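PDB 6XFJ: SPI-1 type 3 secretion system pilotin from Salmonella typhimurium, which pilots the secretin InvG to its proper place in the outer membrane during assembly of the type III secretion injectisome. Local coordinates for residues T32-H37 with Q70-A75. Numbering follows the deposited sequence.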
# COMPACT_ATOMS: atom_id res chain seq x y z
N THR B 32 11.83 3.99 2.81
CA THR B 32 11.76 5.46 2.95
C THR B 32 11.46 5.84 4.40
O THR B 32 12.14 6.68 5.00
CB THR B 32 10.72 6.07 2.01
OG1 THR B 32 11.14 5.78 0.67
CG2 THR B 32 10.60 7.58 2.15
N PHE B 33 10.46 5.20 4.98
CA PHE B 33 10.04 5.52 6.36
C PHE B 33 11.23 5.32 7.30
O PHE B 33 11.54 6.20 8.10
CB PHE B 33 8.88 4.62 6.78
CG PHE B 33 8.58 4.83 8.24
CD1 PHE B 33 7.80 5.88 8.66
CD2 PHE B 33 9.22 4.05 9.20
CE1 PHE B 33 7.60 6.10 10.02
CE2 PHE B 33 8.99 4.25 10.56
CZ PHE B 33 8.20 5.29 10.94
N PHE B 34 11.93 4.19 7.21
CA PHE B 34 13.02 3.88 8.18
C PHE B 34 14.22 4.78 7.94
O PHE B 34 14.82 5.21 8.90
CB PHE B 34 13.33 2.39 8.19
CG PHE B 34 12.27 1.65 8.97
CD1 PHE B 34 12.16 1.81 10.34
CD2 PHE B 34 11.32 0.89 8.32
CE1 PHE B 34 11.16 1.17 11.07
CE2 PHE B 34 10.31 0.29 9.04
CZ PHE B 34 10.23 0.44 10.39
N GLN B 35 14.48 5.14 6.68
CA GLN B 35 15.59 6.09 6.39
C GLN B 35 15.29 7.45 7.04
O GLN B 35 16.25 8.11 7.47
CB GLN B 35 15.85 6.20 4.89
CG GLN B 35 16.40 4.90 4.32
CD GLN B 35 16.51 4.92 2.81
OE1 GLN B 35 15.75 5.61 2.13
NE2 GLN B 35 17.45 4.15 2.27
N GLU B 36 14.02 7.85 7.07
CA GLU B 36 13.55 9.16 7.63
C GLU B 36 13.49 9.08 9.18
O GLU B 36 13.32 10.12 9.80
CB GLU B 36 12.15 9.51 7.09
CG GLU B 36 12.08 10.00 5.67
CD GLU B 36 10.66 10.14 5.14
OE1 GLU B 36 9.72 9.76 5.90
OE2 GLU B 36 10.48 10.64 3.99
N HIS B 37 13.48 7.86 9.75
CA HIS B 37 13.28 7.67 11.22
C HIS B 37 14.32 6.70 11.76
O HIS B 37 13.94 5.66 12.32
CB HIS B 37 11.84 7.20 11.49
CG HIS B 37 10.80 8.13 11.00
ND1 HIS B 37 10.33 8.10 9.67
CD2 HIS B 37 10.08 9.09 11.64
CE1 HIS B 37 9.40 9.05 9.52
NE2 HIS B 37 9.24 9.67 10.71
N GLN B 70 2.02 5.36 5.07
CA GLN B 70 1.02 6.13 5.85
C GLN B 70 0.74 5.43 7.19
O GLN B 70 0.58 6.10 8.19
CB GLN B 70 -0.28 6.23 5.08
CG GLN B 70 -0.12 7.13 3.85
CD GLN B 70 -1.09 6.89 2.73
OE1 GLN B 70 -1.98 6.06 2.82
NE2 GLN B 70 -0.89 7.58 1.58
N THR B 71 0.74 4.09 7.18
CA THR B 71 0.44 3.37 8.44
C THR B 71 1.65 3.29 9.36
O THR B 71 1.47 3.36 10.57
CB THR B 71 -0.19 2.04 8.14
OG1 THR B 71 0.63 1.28 7.28
CG2 THR B 71 -1.57 2.22 7.55
N LEU B 72 2.86 3.16 8.85
CA LEU B 72 4.07 3.32 9.69
C LEU B 72 4.09 4.72 10.32
O LEU B 72 4.42 4.89 11.46
CB LEU B 72 5.34 3.02 8.89
CG LEU B 72 5.61 1.56 8.56
CD1 LEU B 72 6.67 1.41 7.52
CD2 LEU B 72 6.00 0.78 9.83
N LEU B 73 3.80 5.73 9.48
CA LEU B 73 3.87 7.12 9.98
C LEU B 73 2.79 7.31 11.06
O LEU B 73 3.07 7.92 12.07
CB LEU B 73 3.68 8.08 8.81
CG LEU B 73 4.00 9.54 9.10
CD1 LEU B 73 5.45 9.75 9.44
CD2 LEU B 73 3.65 10.39 7.91
N ALA B 74 1.58 6.79 10.83
CA ALA B 74 0.52 6.83 11.87
C ALA B 74 0.98 6.14 13.16
O ALA B 74 0.75 6.70 14.24
CB ALA B 74 -0.75 6.23 11.36
N ALA B 75 1.63 5.01 13.05
CA ALA B 75 2.13 4.27 14.23
C ALA B 75 3.16 5.13 14.98
O ALA B 75 3.05 5.27 16.20
CB ALA B 75 2.69 2.96 13.78
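H37, whose imidazole meets L73 across the contact, sends ND1 back to the carbonyl oxygen of F33, 2.7 Å away, in a nearly straight bond (162° at the hydrogen). The acceptor lies in the imidazole plane, although the donor is tilted somewhat from the carbonyl plane. This bond fixes the rotation of the imidazole and brings its CE1–NE2 side to methyl CD1 of L73; NE2 stands 4.0 Å from that carbon. The two side chains cross at about a right angle.

The phenyl ring of F33 is a worked example of an aromatic ring packed between a neighbouring helix and its own chain. With CG anti to the backbone N (chi1 173°), it reaches helix 68-80 and receives CB of L72 over the centre of one face, a CH-pi contact of 3.8 Å to the ring centroid. H37 ND1 lies over the opposite face, displaced toward the rim, and the phenyl is thus sandwiched between a leucine methylene and an imidazole. Farther out, CE1 of F33 comes within 3.7 Å of the backbone O of L72. Beyond CB, L72 turns its CD1 toward F34, meeting CE2 at 4.1 Å.

L50 of helix 44-59, Y40 and H76 also pack on F33, while S15 of the second subunit packs on F34. No hydrogen bond joins the two segments, whose axes run 34° apart and approach to 10.4 Å. The apolar packing of F33, F34 and L72 between helices 25-36 and 68-80, with a polar E36–Y69 link beside it, is a buried helix–helix contact in the all-helical InvH pilotin fold.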